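Local coordinates for DNA photolyase (Agrobacterium tumefaciens, PDB 4U63), which probably repairs cyclobutane pyrimidine dimers in DNA by light-driven electron transfer from its flavin, with a methenyltetrahydrofolate antenna chromophore to gather light, at residues A[67-72]-A[390-395]. Numbering follows the deposited sequence.
Sequences GGAQEW and TLVDAD. With FAD (flavin-adenine dinucleotide), chain C.
The carboxamide of Q70 reaches from the first turn of helix 68-87 to the loop 390-395 and spends both its N-H groups there. NE2 donates to V392 O at 3.0 Å and to A394 O at 2.9 Å, both bonds nearly straight and both acceptors close to the amide plane. The carbonyls receive it differently: A394 O offers an in-plane lone pair, whereas the donor stands above the carbonyl plane of V392. With CG anti to the backbone N (chi1 -152°) and the chain extended beyond it, the amide comes up to the loop; OE1 accepts from L66 N, which helps fix its rotation. Glutamine suits this buried place, having two donors and one acceptor on a long uncharged arm. A water bridges the two backbones, accepting from Q70 N and donating to L391 O at 2.8 Å. A69, small enough for close approach, sets CB 3.3 Å from T390 O and 4.0 Å from V392 CG1, which also lies near the W72 ring.

The contact joins the N-terminal photolyase region, with its parallel sheet, to the helical FAD-binding region. The loop makes a type I turn, L391 to A394, and its far side holds the flavin: D393 O accepts from FAD N3 at 2.8 Å, and D395 N donates to FAD O4 at 3.0 Å. Q70 thus holds A394 O, whose own peptide supplies D395 N, and V392 O, one peptide before that of D393 O. Further out, R365 and S261 hold the D393 carboxylate, D395 caps helix 398-407 through A397 N and S398 N, and T390 O accepts from the folate.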
ATOM      1  N   GLY A  67     -10.179   2.438  -0.441  1.00 30.54           N
ATOM      2  CA  GLY A  67     -11.155   1.816  -1.313  1.00 23.08           C
ATOM      3  C   GLY A  67     -11.750   0.533  -0.780  1.00 21.50           C
ATOM      4  O   GLY A  67     -11.504   0.160   0.362  1.00 23.17           O
ATOM      5  N   GLY A  68     -12.530  -0.133  -1.628  1.00 21.77           N
ATOM      6  CA  GLY A  68     -13.280  -1.353  -1.263  1.00 22.32           C
ATOM      7  C   GLY A  68     -12.428  -2.506  -0.742  1.00 21.69           C
ATOM      8  O   GLY A  68     -12.750  -3.107   0.276  1.00 24.45           O
ATOM      9  N   ALA A  69     -11.337  -2.814  -1.432  1.00 21.76           N
ATOM     10  CA  ALA A  69     -10.424  -3.876  -0.968  1.00 21.53           C
ATOM     11  C   ALA A  69      -9.825  -3.552   0.409  1.00 20.39           C
ATOM     12  O   ALA A  69      -9.702  -4.425   1.273  1.00 23.24           O
ATOM     13  CB  ALA A  69      -9.327  -4.112  -1.987  1.00 19.93           C
ATOM     14  N   GLN A  70      -9.463  -2.290   0.611  1.00 20.98           N
ATOM     15  CA  GLN A  70      -8.885  -1.868   1.878  1.00 22.34           C
ATOM     16  C   GLN A  70      -9.921  -1.818   3.019  1.00 23.06           C
ATOM     17  O   GLN A  70      -9.560  -1.932   4.193  1.00 25.27           O
ATOM     18  CB  GLN A  70      -8.176  -0.532   1.708  1.00 24.26           C
ATOM     19  CG  GLN A  70      -7.047  -0.342   2.688  1.00 26.82           C
ATOM     20  CD  GLN A  70      -6.049   0.676   2.192  1.00 27.78           C
ATOM     21  OE1 GLN A  70      -6.334   1.867   2.184  1.00 29.84           O
ATOM     22  NE2 GLN A  70      -4.878   0.213   1.764  1.00 22.25           N
ATOM     23  N   GLU A  71     -11.199  -1.643   2.674  1.00 21.75           N
ATOM     24  CA  GLU A  71     -12.281  -1.755   3.665  1.00 22.44           C
ATOM     25  C   GLU A  71     -12.407  -3.196   4.169  1.00 23.36           C
ATOM     26  O   GLU A  71     -12.597  -3.424   5.364  1.00 24.23           O
ATOM     27  CB  GLU A  71     -13.608  -1.268   3.088  1.00 22.86           C
ATOM     28  CG  GLU A  71     -13.675   0.241   2.931  1.00 24.62           C
ATOM     29  CD  GLU A  71     -14.962   0.720   2.305  1.00 30.30           C
ATOM     30  OE1 GLU A  71     -15.640  -0.062   1.614  1.00 34.33           O
ATOM     31  OE2 GLU A  71     -15.300   1.897   2.498  1.00 35.46           O
ATOM     32  N   TRP A  72     -12.294  -4.163   3.257  1.00 22.27           N
ATOM     33  CA  TRP A  72     -12.219  -5.571   3.651  1.00 22.00           C
ATOM     34  C   TRP A  72     -11.055  -5.768   4.608  1.00 21.37           C
ATOM     35  O   TRP A  72     -11.210  -6.399   5.654  1.00 23.29           O
ATOM     36  CB  TRP A  72     -12.054  -6.475   2.430  1.00 22.42           C
ATOM     37  CG  TRP A  72     -11.915  -7.924   2.742  1.00 22.17           C
ATOM     38  CD1 TRP A  72     -12.916  -8.836   2.797  1.00 24.59           C
ATOM     39  CD2 TRP A  72     -10.701  -8.637   3.027  1.00 22.82           C
ATOM     40  NE1 TRP A  72     -12.412 -10.070   3.104  1.00 24.61           N
ATOM     41  CE2 TRP A  72     -11.054  -9.983   3.250  1.00 21.89           C
ATOM     42  CE3 TRP A  72      -9.353  -8.270   3.116  1.00 22.31           C
ATOM     43  CZ2 TRP A  72     -10.111 -10.967   3.559  1.00 22.22           C
ATOM     44  CZ3 TRP A  72      -8.408  -9.251   3.427  1.00 22.24           C
ATOM     45  CH2 TRP A  72      -8.794 -10.584   3.642  1.00 22.19           C
ATOM     46  N   THR A 390      -9.010  -1.227  -5.504  1.00 20.47           N
ATOM     47  CA  THR A 390      -8.822  -2.679  -5.663  1.00 18.48           C
ATOM     48  C   THR A 390      -7.614  -3.286  -4.948  1.00 17.23           C
ATOM     49  O   THR A 390      -7.569  -4.500  -4.754  1.00 18.81           O
ATOM     50  CB  THR A 390      -8.730  -3.048  -7.151  1.00 19.78           C
ATOM     51  OG1 THR A 390      -7.728  -2.242  -7.783  1.00 20.57           O
ATOM     52  CG2 THR A 390     -10.073  -2.818  -7.841  1.00 20.80           C
ATOM     53  N   LEU A 391      -6.646  -2.454  -4.576  1.00 16.86           N
ATOM     54  CA  LEU A 391      -5.469  -2.914  -3.836  1.00 17.13           C
ATOM     55  C   LEU A 391      -5.701  -2.924  -2.341  1.00 17.42           C
ATOM     56  O   LEU A 391      -6.074  -1.908  -1.770  1.00 18.84           O
ATOM     57  CB  LEU A 391      -4.272  -2.004  -4.096  1.00 17.42           C
ATOM     58  CG  LEU A 391      -3.618  -2.019  -5.485  1.00 18.25           C
ATOM     59  CD1 LEU A 391      -2.625  -0.865  -5.608  1.00 19.46           C
ATOM     60  CD2 LEU A 391      -2.926  -3.353  -5.742  1.00 18.63           C
ATOM     61  N   VAL A 392      -5.455  -4.072  -1.699  1.00 17.72           N
ATOM     62  CA  VAL A 392      -5.410  -4.096  -0.236  1.00 17.46           C
ATOM     63  C   VAL A 392      -4.260  -3.215   0.302  1.00 17.25           C
ATOM     64  O   VAL A 392      -4.358  -2.706   1.416  1.00 18.73           O
ATOM     65  CB  VAL A 392      -5.353  -5.516   0.373  1.00 17.24           C
ATOM     66  CG1 VAL A 392      -6.684  -6.241   0.146  1.00 18.56           C
ATOM     67  CG2 VAL A 392      -4.179  -6.337  -0.146  1.00 18.77           C
ATOM     68  N   ASP A 393      -3.205  -3.031  -0.497  1.00 18.26           N
ATOM     69  CA  ASP A 393      -2.036  -2.212  -0.092  1.00 17.23           C
ATOM     70  C   ASP A 393      -2.068  -0.769  -0.568  1.00 16.82           C
ATOM     71  O   ASP A 393      -1.059  -0.060  -0.430  1.00 17.45           O
ATOM     72  CB  ASP A 393      -0.686  -2.892  -0.480  1.00 17.62           C
ATOM     73  CG  ASP A 393      -0.418  -2.938  -1.995  1.00 19.60           C
ATOM     74  OD1 ASP A 393      -1.020  -2.185  -2.799  1.00 20.84           O
ATOM     75  OD2 ASP A 393       0.427  -3.765  -2.392  1.00 20.50           O
ATOM     76  N   ALA A 394      -3.214  -0.314  -1.099  1.00 17.55           N
ATOM     77  CA  ALA A 394      -3.311   1.044  -1.618  1.00 16.74           C
ATOM     78  C   ALA A 394      -2.700   2.036  -0.642  1.00 16.63           C
ATOM     79  O   ALA A 394      -3.095   2.098   0.531  1.00 17.13           O
ATOM     80  CB  ALA A 394      -4.751   1.413  -1.917  1.00 17.85           C
ATOM     81  N   ASP A 395      -1.747   2.822  -1.141  1.00 18.00           N
ATOM     82  CA  ASP A 395      -1.003   3.759  -0.316  1.00 17.72           C
ATOM     83  C   ASP A 395      -0.977   5.124  -1.008  1.00 16.92           C
ATOM     84  O   ASP A 395      -0.691   5.200  -2.206  1.00 18.43           O
ATOM     85  CB  ASP A 395       0.403   3.211  -0.066  1.00 18.83           C
ATOM     86  CG  ASP A 395       1.188   4.065   0.871  1.00 18.76           C
ATOM     87  OD1 ASP A 395       1.732   5.091   0.397  1.00 18.21           O
ATOM     88  OD2 ASP A 395       1.236   3.722   2.083  1.00 20.80           O
TER
HETATM   89  PA  FAD C1002       8.444  -6.766  -1.771  1.00 19.09           P
HETATM   90  O1A FAD C1002       9.177  -6.990  -3.054  1.00 19.28           O
HETATM   91  O2A FAD C1002       8.457  -7.843  -0.738  1.00 19.91           O
HETATM   92  O5B FAD C1002       8.975  -5.369  -1.186  1.00 19.06           O
HETATM   93  C5B FAD C1002       8.945  -5.066   0.214  1.00 15.28           C
HETATM   94  C4B FAD C1002       8.226  -3.755   0.494  1.00 18.45           C
HETATM   95  O4B FAD C1002       8.870  -2.661  -0.156  1.00 20.08           O
HETATM   96  C3B FAD C1002       6.799  -3.730  -0.003  1.00 19.02           C
HETATM   97  O3B FAD C1002       5.904  -4.419   0.885  1.00 19.79           O
HETATM   98  C2B FAD C1002       6.537  -2.244  -0.116  1.00 18.36           C
HETATM   99  O2B FAD C1002       6.191  -1.672   1.148  1.00 18.39           O
HETATM  100  C1B FAD C1002       7.876  -1.702  -0.551  1.00 18.33           C
HETATM  101  N9A FAD C1002       8.004  -1.515  -2.014  1.00 17.95           N
HETATM  102  C8A FAD C1002       8.476  -2.420  -2.890  1.00 20.51           C
HETATM  103  N7A FAD C1002       8.493  -1.923  -4.144  1.00 18.66           N
HETATM  104  C5A FAD C1002       8.038  -0.654  -4.080  1.00 17.03           C
HETATM  105  C6A FAD C1002       7.800   0.418  -5.051  1.00 16.38           C
HETATM  106  N6A FAD C1002       8.071   0.221  -6.357  1.00 19.76           N
HETATM  107  N1A FAD C1002       7.303   1.582  -4.577  1.00 16.79           N
HETATM  108  C2A FAD C1002       7.024   1.767  -3.266  1.00 17.64           C
HETATM  109  N3A FAD C1002       7.225   0.817  -2.328  1.00 17.88           N
HETATM  110  C4A FAD C1002       7.717  -0.388  -2.677  1.00 17.28           C
HETATM  111  N1  FAD C1002       2.997  -0.272  -3.298  1.00 17.23           N
HETATM  112  C2  FAD C1002       2.222  -0.058  -2.211  1.00 18.83           C
HETATM  113  O2  FAD C1002       2.686  -0.404  -1.101  1.00 20.28           O
HETATM  114  N3  FAD C1002       0.995   0.513  -2.305  1.00 17.94           N
HETATM  115  C4  FAD C1002       0.471   0.905  -3.495  1.00 18.04           C
HETATM  116  O4  FAD C1002      -0.661   1.448  -3.574  1.00 18.41           O
HETATM  117  C4X FAD C1002       1.260   0.689  -4.724  1.00 17.11           C
HETATM  118  N5  FAD C1002       0.812   1.024  -5.970  1.00 18.77           N
HETATM  119  C5X FAD C1002       1.592   0.827  -7.072  1.00 16.61           C
HETATM  120  C6  FAD C1002       1.151   1.194  -8.337  1.00 17.20           C
HETATM  121  C7  FAD C1002       1.936   0.984  -9.475  1.00 18.10           C
HETATM  122  C7M FAD C1002       1.437   1.389 -10.843  1.00 20.02           C
HETATM  123  C8  FAD C1002       3.267   0.352  -9.341  1.00 17.07           C
HETATM  124  C8M FAD C1002       4.163   0.105 -10.535  1.00 18.76           C
HETATM  125  C9  FAD C1002       3.708  -0.014  -8.097  1.00 16.18           C
HETATM  126  C9A FAD C1002       2.942   0.192  -6.946  1.00 17.05           C
HETATM  127  N10 FAD C1002       3.407  -0.199  -5.656  1.00 18.41           N
HETATM  128  C10 FAD C1002       2.588   0.050  -4.541  1.00 17.95           C
HETATM  129  C1' FAD C1002       4.745  -0.766  -5.442  1.00 18.36           C
HETATM  130  C2' FAD C1002       4.946  -2.265  -5.466  1.00 17.31           C
HETATM  131  O2' FAD C1002       4.424  -2.794  -6.690  1.00 19.40           O
HETATM  132  C3' FAD C1002       4.331  -2.947  -4.259  1.00 17.33           C
HETATM  133  O3' FAD C1002       4.810  -2.367  -3.049  1.00 20.03           O
HETATM  134  C4' FAD C1002       4.685  -4.433  -4.296  1.00 17.55           C
HETATM  135  O4' FAD C1002       4.013  -5.045  -5.395  1.00 19.81           O
HETATM  136  C5' FAD C1002       4.262  -5.085  -2.995  1.00 17.08           C
HETATM  137  O5' FAD C1002       4.564  -6.488  -2.977  1.00 18.77           O
HETATM  138  P   FAD C1002       5.528  -7.053  -1.823  1.00 17.87           P
HETATM  139  O1P FAD C1002       5.613  -8.531  -1.978  1.00 18.47           O
HETATM  140  O2P FAD C1002       5.074  -6.563  -0.477  1.00 18.83           O
HETATM  141  O3P FAD C1002       6.930  -6.361  -2.194  1.00 17.89           O
HETATM  142  O   HOH W   1      -8.555  -0.630  -1.725  1.00 21.74           O